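Local coordinates for protein malyl-CoA lyase/beta-methylmalyl-CoA lyase (Methylobacterium extorquens, PDB 5UGR) that belongs to the HpcH/HpaI aldolase/citrate lyase family of TIM-barrel enzymes and carries a magnesium ion at its metal site, at residues 93-107 against 127-141. Numbering follows the deposited sequence.
With MG (magnesium ion), chain B.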
loop_
_atom_site.group_PDB
_atom_site.type_symbol
_atom_site.label_atom_id
_atom_site.label_comp_id
_atom_site.label_asym_id
_atom_site.label_seq_id
_atom_site.Cartn_x
_atom_site.Cartn_y
_atom_site.Cartn_z
ATOM N N VAL A 93 -1.565 23.469 26.027
ATOM C CA VAL A 93 -0.843 24.131 24.973
ATOM C C VAL A 93 -1.258 25.619 24.914
ATOM O O VAL A 93 -0.392 26.506 24.705
ATOM C CB VAL A 93 -0.959 23.420 23.602
ATOM C CG1 VAL A 93 -0.227 24.160 22.505
ATOM C CG2 VAL A 93 -0.437 21.981 23.702
ATOM N N GLU A 94 -2.523 25.920 25.158
ATOM C CA GLU A 94 -2.938 27.340 25.156
ATOM C C GLU A 94 -2.213 28.135 26.222
ATOM O O GLU A 94 -1.806 29.262 25.958
ATOM C CB GLU A 94 -4.457 27.464 25.321
ATOM C CG GLU A 94 -5.255 27.187 24.059
ATOM C CD GLU A 94 -6.753 27.411 24.218
ATOM O OE1 GLU A 94 -7.238 27.717 25.332
ATOM O OE2 GLU A 94 -7.443 27.315 23.169
ATOM N N ALA A 95 -2.063 27.536 27.417
ATOM C CA ALA A 95 -1.612 28.278 28.614
ATOM C C ALA A 95 -0.124 28.293 28.863
ATOM O O ALA A 95 0.332 29.097 29.675
ATOM C CB ALA A 95 -2.332 27.766 29.838
ATOM N N CYS A 96 0.627 27.385 28.208
ATOM C CA CYS A 96 1.977 27.074 28.708
ATOM C C CYS A 96 3.029 27.117 27.615
ATOM O O CYS A 96 3.430 26.071 27.074
ATOM C CB CYS A 96 1.998 25.727 29.412
ATOM S SG CYS A 96 0.827 25.496 30.751
ATOM N N PRO A 97 3.528 28.318 27.272
ATOM C CA PRO A 97 4.642 28.444 26.314
ATOM C C PRO A 97 5.888 27.598 26.692
ATOM O O PRO A 97 6.655 27.240 25.802
ATOM C CB PRO A 97 5.007 29.944 26.373
ATOM C CG PRO A 97 3.845 30.613 26.962
ATOM C CD PRO A 97 3.036 29.635 27.725
ATOM N N ARG A 98 6.125 27.342 27.975
ATOM C CA ARG A 98 7.299 26.564 28.420
ATOM C C ARG A 98 7.312 25.136 27.907
ATOM O O ARG A 98 8.350 24.521 27.805
ATOM C CB ARG A 98 7.458 26.614 29.943
ATOM C CG ARG A 98 8.659 25.868 30.527
ATOM C CD ARG A 98 9.942 26.458 30.014
ATOM N NE ARG A 98 11.147 25.784 30.441
ATOM C CZ ARG A 98 11.613 24.673 29.843
ATOM N NH1 ARG A 98 10.902 24.075 28.880
ATOM N NH2 ARG A 98 12.767 24.139 30.248
ATOM N N LEU A 99 6.134 24.589 27.624
ATOM C CA LEU A 99 6.065 23.213 27.131
ATOM C C LEU A 99 6.891 23.068 25.861
ATOM O O LEU A 99 6.741 23.839 24.910
ATOM C CB LEU A 99 4.611 22.833 26.888
ATOM C CG LEU A 99 4.383 21.367 26.572
ATOM C CD1 LEU A 99 4.733 20.437 27.713
ATOM C CD2 LEU A 99 2.952 21.156 26.070
ATOM N N ASP A 100 7.704 21.990 25.843
ATOM C CA ASP A 100 8.502 21.664 24.685
ATOM C C ASP A 100 7.915 20.536 23.797
ATOM O O ASP A 100 8.056 20.582 22.556
ATOM C CB ASP A 100 9.912 21.253 25.092
ATOM C CG ASP A 100 10.675 22.375 25.817
ATOM O OD1 ASP A 100 10.732 23.502 25.239
ATOM O OD2 ASP A 100 11.191 22.082 26.920
ATOM N N MET A 101 7.304 19.536 24.450
ATOM C CA MET A 101 6.917 18.332 23.730
ATOM C C MET A 101 5.672 17.712 24.324
ATOM O O MET A 101 5.330 17.957 25.485
ATOM C CB MET A 101 8.043 17.291 23.777
ATOM C CG MET A 101 9.337 17.721 23.026
ATOM S SD MET A 101 10.560 16.392 22.923
ATOM C CE MET A 101 9.708 15.330 21.742
ATOM N N ILE A 102 5.024 16.889 23.501
ATOM C CA ILE A 102 3.906 16.048 23.952
ATOM C C ILE A 102 4.270 14.573 23.727
ATOM O O ILE A 102 4.788 14.232 22.639
ATOM C CB ILE A 102 2.616 16.399 23.175
ATOM C CG1 ILE A 102 2.117 17.792 23.590
ATOM C CG2 ILE A 102 1.534 15.351 23.398
ATOM C CD1 ILE A 102 0.994 18.359 22.750
ATOM N N LEU A 103 4.092 13.789 24.776
ATOM C CA LEU A 103 4.253 12.335 24.767
ATOM C C LEU A 103 2.839 11.735 24.577
ATOM O O LEU A 103 1.946 11.892 25.422
ATOM C CB LEU A 103 4.931 11.831 26.040
ATOM C CG LEU A 103 4.949 10.334 26.299
ATOM C CD1 LEU A 103 5.520 9.577 25.097
ATOM C CD2 LEU A 103 5.768 10.046 27.545
ATOM N N ILE A 104 2.654 11.083 23.422
ATOM C CA ILE A 104 1.370 10.540 23.024
ATOM C C ILE A 104 1.406 9.043 23.419
ATOM O O ILE A 104 2.268 8.294 22.940
ATOM C CB ILE A 104 1.107 10.635 21.521
ATOM C CG1 ILE A 104 1.303 12.059 21.005
ATOM C CG2 ILE A 104 -0.294 10.140 21.190
ATOM C CD1 ILE A 104 1.330 12.174 19.485
ATOM N N PRO A 105 0.489 8.586 24.275
ATOM C CA PRO A 105 0.485 7.208 24.753
ATOM C C PRO A 105 -0.229 6.235 23.805
ATOM O O PRO A 105 -1.093 6.647 22.998
ATOM C CB PRO A 105 -0.266 7.318 26.099
ATOM C CG PRO A 105 -1.309 8.364 25.782
ATOM C CD PRO A 105 -0.586 9.377 24.935
ATOM N N LYS A 106 0.190 4.962 23.913
ATOM C CA LYS A 106 -0.587 3.877 23.318
ATOM C C LYS A 106 -0.755 4.007 21.823
ATOM O O LYS A 106 -1.756 3.623 21.244
ATOM C CB LYS A 106 -1.937 3.668 24.000
ATOM C CG LYS A 106 -1.861 3.566 25.497
ATOM C CD LYS A 106 -3.193 3.381 26.163
ATOM C CE LYS A 106 -4.320 4.291 25.668
ATOM N NZ LYS A 106 -5.548 4.163 26.550
ATOM N N VAL A 107 0.240 4.584 21.151
ATOM C CA VAL A 107 0.033 4.880 19.713
ATOM C C VAL A 107 -0.061 3.559 18.923
ATOM O O VAL A 107 0.737 2.637 19.119
ATOM C CB VAL A 107 1.168 5.772 19.144
ATOM C CG1 VAL A 107 1.045 5.985 17.633
ATOM C CG2 VAL A 107 1.150 7.114 19.866
ATOM N N LYS A 127 -2.111 30.888 18.948
ATOM C CA LYS A 127 -1.327 31.551 19.970
ATOM C C LYS A 127 -0.123 32.304 19.393
ATOM O O LYS A 127 0.570 33.007 20.122
ATOM C CB LYS A 127 -0.855 30.601 21.091
ATOM C CG LYS A 127 -1.981 29.961 21.924
ATOM C CD LYS A 127 -2.955 30.931 22.596
ATOM C CE LYS A 127 -2.251 31.714 23.645
ATOM N NZ LYS A 127 -3.298 32.570 24.275
ATOM N N LYS A 128 0.126 32.125 18.106
ATOM C CA LYS A 128 1.219 32.823 17.434
ATOM C C LYS A 128 2.605 32.583 18.069
ATOM O O LYS A 128 3.445 33.421 18.042
ATOM C CB LYS A 128 0.904 34.306 17.265
ATOM C CG LYS A 128 -0.397 34.587 16.500
ATOM C CD LYS A 128 -0.707 36.081 16.525
ATOM C CE LYS A 128 -1.802 36.418 15.508
ATOM N NZ LYS A 128 -2.237 37.850 15.552
ATOM N N ARG A 129 2.804 31.284 18.273
ATOM C CA ARG A 129 3.924 30.685 18.948
ATOM C C ARG A 129 5.255 30.737 18.139
ATOM O O ARG A 129 5.194 30.399 16.961
ATOM C CB ARG A 129 3.471 29.257 19.161
ATOM C CG ARG A 129 2.449 29.111 20.163
ATOM C CD ARG A 129 3.292 29.304 21.409
ATOM N NE ARG A 129 2.511 29.664 22.552
ATOM C CZ ARG A 129 1.761 28.790 23.223
ATOM N NH1 ARG A 129 1.060 29.209 24.245
ATOM N NH2 ARG A 129 1.696 27.494 22.810
ATOM N N GLU A 130 6.437 31.136 18.689
ATOM C CA GLU A 130 7.658 30.905 17.870
ATOM C C GLU A 130 8.032 29.444 17.924
ATOM O O GLU A 130 8.347 28.849 16.920
ATOM C CB GLU A 130 8.828 31.699 18.433
ATOM C CG GLU A 130 10.061 31.671 17.536
ATOM C CD GLU A 130 10.301 33.012 16.848
ATOM O OE1 GLU A 130 9.314 33.741 16.546
ATOM O OE2 GLU A 130 11.481 33.331 16.618
ATOM N N LYS A 131 8.049 28.898 19.137
ATOM C CA LYS A 131 8.501 27.525 19.370
ATOM C C LYS A 131 7.465 26.580 18.748
ATOM O O LYS A 131 6.268 26.830 18.864
ATOM C CB LYS A 131 8.631 27.244 20.875
ATOM C CG LYS A 131 9.098 25.810 21.230
ATOM C CD LYS A 131 8.620 25.364 22.625
ATOM C CE LYS A 131 9.261 26.165 23.683
ATOM N NZ LYS A 131 9.072 25.725 25.069
ATOM N N LYS A 132 7.926 25.502 18.127
ATOM C CA LYS A 132 7.033 24.413 17.678
ATOM C C LYS A 132 7.234 23.217 18.607
ATOM O O LYS A 132 8.362 22.721 18.799
ATOM C CB LYS A 132 7.321 24.041 16.208
ATOM C CG LYS A 132 6.921 25.112 15.112
ATOM C CD LYS A 132 6.783 24.506 13.686
ATOM C CE LYS A 132 5.483 24.826 12.866
ATOM N NZ LYS A 132 4.277 23.818 12.778
ATOM N N ILE A 133 6.136 22.703 19.127
ATOM C CA ILE A 133 6.180 21.507 19.999
ATOM C C ILE A 133 6.631 20.280 19.193
ATOM O O ILE A 133 6.233 20.089 18.035
ATOM C CB ILE A 133 4.786 21.287 20.619
ATOM C CG1 ILE A 133 4.593 22.251 21.799
ATOM C CG2 ILE A 133 4.500 19.827 20.999
ATOM C CD1 ILE A 133 3.133 22.357 22.228
ATOM N N GLY A 134 7.445 19.438 19.826
ATOM C CA GLY A 134 7.820 18.142 19.254
ATOM C C GLY A 134 6.995 17.038 19.878
ATOM O O GLY A 134 6.481 17.190 20.968
ATOM N N PHE A 135 7.005 15.881 19.227
ATOM C CA PHE A 135 6.301 14.713 19.712
ATOM C C PHE A 135 7.262 13.568 20.082
ATOM O O PHE A 135 8.270 13.268 19.366
ATOM C CB PHE A 135 5.308 14.160 18.704
ATOM C CG PHE A 135 4.122 15.040 18.374
ATOM C CD1 PHE A 135 3.662 16.046 19.226
ATOM C CD2 PHE A 135 3.373 14.773 17.261
ATOM C CE1 PHE A 135 2.521 16.760 18.929
ATOM C CE2 PHE A 135 2.213 15.487 16.977
ATOM C CZ PHE A 135 1.794 16.508 17.823
ATOM N N GLU A 136 6.891 12.859 21.130
ATOM C CA GLU A 136 7.439 11.541 21.442
ATOM C C GLU A 136 6.217 10.607 21.436
ATOM O O GLU A 136 5.135 10.972 21.871
ATOM C CB GLU A 136 8.103 11.511 22.823
ATOM C CG GLU A 136 8.679 10.166 23.249
ATOM C CD GLU A 136 9.372 10.294 24.643
ATOM O OE1 GLU A 136 10.229 11.222 24.773
ATOM O OE2 GLU A 136 9.002 9.486 25.564
ATOM N N VAL A 137 6.401 9.388 20.919
ATOM C CA VAL A 137 5.349 8.376 20.949
ATOM C C VAL A 137 5.742 7.223 21.817
ATOM O O VAL A 137 6.879 6.778 21.812
ATOM C CB VAL A 137 4.964 7.914 19.542
ATOM C CG1 VAL A 137 4.324 9.016 18.732
ATOM C CG2 VAL A 137 6.056 7.257 18.877
ATOM N N LEU A 138 4.779 6.727 22.562
ATOM C CA LEU A 138 4.931 5.486 23.310
ATOM C C LEU A 138 4.471 4.306 22.471
ATOM O O LEU A 138 3.305 4.289 21.983
ATOM C CB LEU A 138 4.119 5.554 24.601
ATOM C CG LEU A 138 4.922 5.772 25.862
ATOM C CD1 LEU A 138 4.104 6.438 26.945
ATOM C CD2 LEU A 138 5.542 4.489 26.338
ATOM N N ILE A 139 5.389 3.357 22.271
ATOM C CA ILE A 139 5.083 2.055 21.659
ATOM C C ILE A 139 4.966 1.114 22.852
ATOM O O ILE A 139 5.982 0.700 23.469
ATOM C CB ILE A 139 6.167 1.658 20.652
ATOM C CG1 ILE A 139 6.358 2.722 19.578
ATOM C CG2 ILE A 139 5.825 0.290 20.049
ATOM C CD1 ILE A 139 5.191 2.978 18.707
ATOM N N GLU A 140 3.715 0.843 23.230
ATOM C CA GLU A 140 3.415 0.171 24.509
ATOM C C GLU A 140 2.251 -0.800 24.342
ATOM O O GLU A 140 1.647 -1.198 25.328
ATOM C CB GLU A 140 3.136 1.180 25.617
ATOM C CG GLU A 140 1.919 2.073 25.386
ATOM C CD GLU A 140 1.608 3.013 26.543
ATOM O OE1 GLU A 140 1.537 2.473 27.669
ATOM O OE2 GLU A 140 1.424 4.214 26.294
ATOM N N THR A 141 1.968 -1.163 23.080
ATOM C CA THR A 141 0.922 -2.121 22.793
ATOM C C THR A 141 1.401 -2.970 21.620
ATOM O O THR A 141 2.295 -2.546 20.834
ATOM C CB THR A 141 -0.407 -1.443 22.367
ATOM O OG1 THR A 141 -0.204 -0.705 21.150
ATOM C CG2 THR A 141 -0.966 -0.542 23.445
HETATM MG MG MG B . 1.075 3.141 29.510
HETATM O O HOH W 1 9.773 22.210 21.123
HETATM O O HOH W 2 -2.144 0.858 20.471
HETATM O O HOH W 3 1.501 1.566 21.609
HETATM O O HOH W 4 1.312 5.083 28.874
HETATM O O HOH W 5 3.075 3.085 30.052
HETATM O O HOH W 6 -1.002 3.325 29.108
#
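Met-101 to Ile-104 pair in parallel with Gly-134 to Val-137 in the fourth and fifth strands, 101-104 and 134-139, of a TIM barrel, joined through helix 110-127 as a beta-alpha-beta unit, a worked example of how neighbouring barrel strands share one contact among backbone, core and loops. The backbone bonds run from Gly-134 N to Asp-100 O through to Leu-138 N to Ile-104 O, nearly straight at 173°, and Val-107 N to Leu-138 O closes the series.

Apolar packing differs on the two faces. Toward helix 110-127, Ile-104 CD1 sits over one face of the Phe-135 ring, a CH-pi contact 4.2 Å from the centroid, and Ile-133 CD1 meets Val-93 CG1 tip to tip. On the inner face, Leu-103 CD1 lies against Leu-138 CD1 and the extended Glu-136 chain, whose OE2 bonds to Ser-162.

Polar contacts join the end of helix 85-95 and its following turn to the segment before strand 134-139. In one of two conformers modelled for Arg-129, NH1 and NH2 both reach Val-93 O end-on, the oxygen in the guanidinium plane, while Pro-97 and Lys-127 cover opposite faces. Lys-131, bent at chi3 (-67°), turns NZ to Pro-97 O at 2.9 Å and to Asp-100 OD1 at 2.8 Å, approaching the carboxylate from above its plane; Arg-98 NH1 donates to Asp-100 OD2, completing a salt-bridge network.

At the C-terminal ends, where TIM barrels carry their active sites, Glu-140 divides its carboxylate: OE1 binds magnesium at 2.0 Å alongside Asp-45, Asp-167 and three waters, whereas OE2 accepts from a water on that metal and from Lys-106 N, 2.8 Å away on the anti side and 31° out of the carboxylate plane.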